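DUF985 domain-containing protein (Shewanella oneidensis, PDB 1YUD) is of unknown function but belongs to the cupin superfamily, whose members share a beta-barrel fold. Local coordinates at residues A[99-103]-A[104-108]; A[145-148]-A[149-153]. One frame throughout, in Å; residues are numbered along the deposited sequence.

Along the chain the two contacts come in series, neither nested nor crossing, and both are local. Interaction 1 (99-103 with 104-108) closes the short loop between strand 92-97 and the short strand 105-106, at the margin of the mixed sheet and against the second subunit. The chain then runs through strands 109-111, 116-121 and 126-133 before interaction 2 (145-148 with 149-153), which closes no loop but forms the first turn of helix 147-152, packed against helix 158-161, strand 62-66 and the loop around Ser165. Their centres are 31 Å apart and their nearest atoms about 22 Å, and they do not meet: one shapes a loop at the subunit interface, the other a helix outside it.

Interaction 1: residues A[99-103]-A[104-108]; sequences LDLAA and GERPQ
In the plane of the Arg106 guanidinium, at its edge, lies Leu101 O, 3.7 Å from NH2, while Leu101 CD2 comes within 4.0 Å of that NH2. The same plane holds Glu105 O, gripped side-on by two nitrogens, Arg106 NE at 2.9 Å and NH2 at 3.2 Å; both reach it from one face of the peptide plane. Bends at chi2 (98°) and chi3 (-58°) curl the arginine back onto this carbonyl of the preceding residue. Asp100 N donates to Glu105 OE1 across 3.2 Å from well above the carboxylate plane (51° out of it), and Asp100 CB lies near the same oxygen. With an alanine at Glu105, Asp100 N would probably be left without this carboxylate acceptor. The two carboxylates, Asp100 OD1 and Glu105 OE2, stay 4.8 Å apart, and their like charges may disfavour closer approach. A weak bond from Glu105 N to Ala103 O spans Gly104. Leu99 CD2 touches Pro107 CG at 4.0 Å, the two side chains crossing at about a right angle, and His76 of the second subunit packs on both residues. The loop leads back from strand 92-97 to a short, weakly bonded edge strand, 105-106, parallel to it through backbone pairing of Arg106 with Gln96, at the margin of the mixed sheet of a cupin-family protein, beside the second subunit.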
loop_
_atom_site.group_PDB
_atom_site.type_symbol
_atom_site.label_atom_id
_atom_site.label_comp_id
_atom_site.label_asym_id
_atom_site.label_seq_id
_atom_site.Cartn_x
_atom_site.Cartn_y
_atom_site.Cartn_z
ATOM N N LEU A 99 -4.360 -0.662 12.638
ATOM C CA LEU A 99 -5.739 -0.213 12.453
ATOM C C LEU A 99 -6.494 0.381 13.646
ATOM O O LEU A 99 -7.716 0.519 13.579
ATOM C CB LEU A 99 -6.576 -1.360 11.879
ATOM C CG LEU A 99 -6.335 -1.739 10.411
ATOM C CD1 LEU A 99 -6.903 -3.116 10.107
ATOM C CD2 LEU A 99 -6.972 -0.693 9.527
ATOM N N ASP A 100 -5.806 0.734 14.732
ATOM C CA ASP A 100 -6.503 1.326 15.884
ATOM C C ASP A 100 -6.365 2.842 15.848
ATOM O O ASP A 100 -5.308 3.386 16.184
ATOM C CB ASP A 100 -5.943 0.813 17.217
ATOM C CG ASP A 100 -6.823 1.206 18.411
ATOM O OD1 ASP A 100 -6.354 1.121 19.570
ATOM O OD2 ASP A 100 -7.991 1.594 18.186
ATOM N N LEU A 101 -7.436 3.524 15.449
ATOM C CA LEU A 101 -7.409 4.978 15.353
ATOM C C LEU A 101 -7.456 5.646 16.720
ATOM O O LEU A 101 -7.068 6.806 16.864
ATOM C CB LEU A 101 -8.558 5.471 14.472
ATOM C CG LEU A 101 -8.571 4.896 13.050
ATOM C CD1 LEU A 101 -9.757 5.471 12.301
ATOM C CD2 LEU A 101 -7.263 5.210 12.329
ATOM N N ALA A 102 -7.930 4.909 17.722
ATOM C CA ALA A 102 -7.995 5.419 19.090
ATOM C C ALA A 102 -6.583 5.880 19.477
ATOM O O ALA A 102 -6.360 7.059 19.757
ATOM C CB ALA A 102 -8.472 4.312 20.036
ATOM N N ALA A 103 -5.642 4.937 19.501
ATOM C CA ALA A 103 -4.249 5.245 19.802
ATOM C C ALA A 103 -3.733 5.893 18.526
ATOM O O ALA A 103 -4.469 5.999 17.540
ATOM C CB ALA A 103 -3.470 3.971 20.083
ATOM N N GLY A 104 -2.474 6.307 18.516
ATOM C CA GLY A 104 -1.947 6.939 17.317
ATOM C C GLY A 104 -1.631 6.007 16.160
ATOM O O GLY A 104 -0.667 6.246 15.439
ATOM N N GLU A 105 -2.428 4.957 15.968
ATOM C CA GLU A 105 -2.167 4.014 14.881
ATOM C C GLU A 105 -2.708 4.497 13.524
ATOM O O GLU A 105 -3.835 4.994 13.420
ATOM C CB GLU A 105 -2.717 2.626 15.243
ATOM C CG GLU A 105 -1.674 1.712 15.901
ATOM C CD GLU A 105 -2.273 0.461 16.539
ATOM O OE1 GLU A 105 -3.005 -0.290 15.852
ATOM O OE2 GLU A 105 -2.000 0.224 17.736
ATOM N N ARG A 106 -1.878 4.346 12.491
ATOM C CA ARG A 106 -2.201 4.789 11.141
ATOM C C ARG A 106 -1.875 3.700 10.099
ATOM O O ARG A 106 -0.759 3.169 10.079
ATOM C CB ARG A 106 -1.385 6.047 10.841
ATOM C CG ARG A 106 -2.176 7.166 10.212
ATOM C CD ARG A 106 -2.615 8.216 11.221
ATOM N NE ARG A 106 -3.430 7.691 12.305
ATOM C CZ ARG A 106 -4.189 8.458 13.079
ATOM N NH1 ARG A 106 -4.228 9.762 12.869
ATOM N NH2 ARG A 106 -4.903 7.926 14.062
ATOM N N PRO A 107 -2.834 3.367 9.210
ATOM C CA PRO A 107 -2.607 2.337 8.190
ATOM C C PRO A 107 -1.420 2.544 7.252
ATOM O O PRO A 107 -0.874 1.571 6.721
ATOM C CB PRO A 107 -3.936 2.289 7.454
ATOM C CG PRO A 107 -4.902 2.579 8.545
ATOM C CD PRO A 107 -4.249 3.760 9.224
ATOM N N GLN A 108 -1.007 3.788 7.043
ATOM C CA GLN A 108 0.136 4.030 6.164
ATOM C C GLN A 108 1.237 4.796 6.860
ATOM O O GLN A 108 0.993 5.592 7.756
ATOM C CB GLN A 108 -0.274 4.823 4.914
ATOM C CG GLN A 108 -0.683 3.981 3.713
ATOM C CD GLN A 108 -1.501 4.778 2.710
ATOM O OE1 GLN A 108 -0.957 5.535 1.893
ATOM N NE2 GLN A 108 -2.827 4.626 2.779
#

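Interaction 2: residues A[145-148]-A[149-153]; sequences FSQE and ALLAM
Ser146 OG accepts from Ala149 N at 3.2 Å in a nearly straight bond (159°), giving that amide of the first helical turn a side-chain acceptor where no earlier turn could supply a carbonyl. With chi1 at 77°, OG sits between the backbone N and the carbonyl carbon, close enough to reach forward along the chain. The serine's own carbonyl is also used: Leu150 N donates to Ser146 O at 3.3 Å, in the carbonyl plane. Two residues further along, Glu148 O serves two amides. Ala152 N meets it nearly along the C=O axis at 3.1 Å, whereas Leu151 N comes in from 50° above the carbonyl plane at 2.9 Å, so this oxygen combines the four-residue helical spacing with a three-residue one. Leu151 N also donates to Gln147 O, its four-residue partner, though that oxygen is less surely placed. A weak bond from Met153 N to Ala149 O continues the series. The exposed Glu148 has its polar end held elsewhere, OE2 accepting from Glu168 N near the C terminus. Apolar contacts flank these bonds. Phe145 CB rests against Leu150 CG at 3.9 Å, and Leu150 CD2 lies oblique to the ring; Leu150 also packs on Phe64 and Val161. Gln147 and Leu151 run side by side in the same direction. Serine at the N-cap, with the residue before it touching the side chain at the fourth helical position, makes this an N-capped helix start with a hydrophobic staple between Phe145 and Leu150.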
loop_
_atom_site.group_PDB
_atom_site.type_symbol
_atom_site.label_atom_id
_atom_site.label_comp_id
_atom_site.label_asym_id
_atom_site.label_seq_id
_atom_site.Cartn_x
_atom_site.Cartn_y
_atom_site.Cartn_z
ATOM N N PHE A 145 22.715 -4.125 8.887
ATOM C CA PHE A 145 23.758 -3.762 9.856
ATOM C C PHE A 145 23.974 -4.715 11.035
ATOM O O PHE A 145 23.026 -5.279 11.584
ATOM C CB PHE A 145 23.498 -2.357 10.405
ATOM C CG PHE A 145 23.665 -1.268 9.385
ATOM C CD1 PHE A 145 22.718 -1.076 8.382
ATOM C CD2 PHE A 145 24.785 -0.452 9.406
ATOM C CE1 PHE A 145 22.891 -0.081 7.414
ATOM C CE2 PHE A 145 24.969 0.544 8.446
ATOM C CZ PHE A 145 24.019 0.726 7.451
ATOM N N SER A 146 25.240 -4.860 11.424
ATOM C CA SER A 146 25.654 -5.725 12.530
ATOM C C SER A 146 25.417 -5.019 13.849
ATOM O O SER A 146 25.510 -3.799 13.910
ATOM C CB SER A 146 27.147 -6.019 12.436
ATOM O OG SER A 146 27.893 -4.897 12.888
ATOM N N GLN A 147 25.144 -5.779 14.907
ATOM C CA GLN A 147 24.914 -5.184 16.223
ATOM C C GLN A 147 26.145 -4.373 16.607
ATOM O O GLN A 147 26.045 -3.328 17.256
ATOM C CB GLN A 147 24.665 -6.268 17.268
ATOM C CG GLN A 147 24.016 -5.763 18.549
ATOM C CD GLN A 147 23.751 -6.878 19.557
ATOM O OE1 GLN A 147 24.677 -7.393 20.200
ATOM N NE2 GLN A 147 22.480 -7.263 19.693
ATOM N N GLU A 148 27.308 -4.860 16.179
ATOM C CA GLU A 148 28.577 -4.194 16.451
ATOM C C GLU A 148 28.534 -2.722 16.065
ATOM O O GLU A 148 28.476 -1.849 16.926
ATOM C CB GLU A 148 29.718 -4.879 15.687
ATOM C CG GLU A 148 30.414 -6.024 16.426
ATOM C CD GLU A 148 29.509 -7.209 16.712
ATOM O OE1 GLU A 148 28.615 -7.097 17.579
ATOM O OE2 GLU A 148 29.696 -8.260 16.063
ATOM N N ALA A 149 28.556 -2.452 14.764
ATOM C CA ALA A 149 28.542 -1.080 14.275
ATOM C C ALA A 149 27.439 -0.254 14.921
ATOM O O ALA A 149 27.631 0.925 15.211
ATOM C CB ALA A 149 28.388 -1.068 12.758
ATOM N N LEU A 150 26.293 -0.878 15.166
ATOM C CA LEU A 150 25.163 -0.169 15.756
ATOM C C LEU A 150 25.344 0.267 17.208
ATOM O O LEU A 150 24.717 1.232 17.649
ATOM C CB LEU A 150 23.891 -1.002 15.608
ATOM C CG LEU A 150 23.426 -1.188 14.162
ATOM C CD1 LEU A 150 22.103 -1.927 14.160
ATOM C CD2 LEU A 150 23.292 0.169 13.478
ATOM N N LEU A 151 26.178 -0.438 17.965
ATOM C CA LEU A 151 26.431 -0.033 19.346
ATOM C C LEU A 151 27.590 0.964 19.330
ATOM O O LEU A 151 27.757 1.754 20.257
ATOM C CB LEU A 151 26.773 -1.238 20.226
ATOM C CG LEU A 151 25.576 -1.995 20.800
ATOM C CD1 LEU A 151 24.688 -1.038 21.582
ATOM C CD2 LEU A 151 24.797 -2.630 19.682
ATOM N N ALA A 152 28.392 0.909 18.269
ATOM C CA ALA A 152 29.502 1.834 18.103
ATOM C C ALA A 152 28.787 3.161 17.918
ATOM O O ALA A 152 28.590 3.914 18.872
ATOM C CB ALA A 152 30.298 1.482 16.859
HETATM N N MSE A 153 28.380 3.435 16.684
HETATM C CA MSE A 153 27.638 4.649 16.392
HETATM C C MSE A 153 26.338 4.478 17.189
HETATM O O MSE A 153 25.906 3.354 17.434
HETATM C CB MSE A 153 27.369 4.744 14.876
HETATM C CG MSE A 153 26.555 3.576 14.278
HETATM SE SE MSE A 153 26.723 3.250 12.328
HETATM C CE MSE A 153 26.241 5.003 11.657
#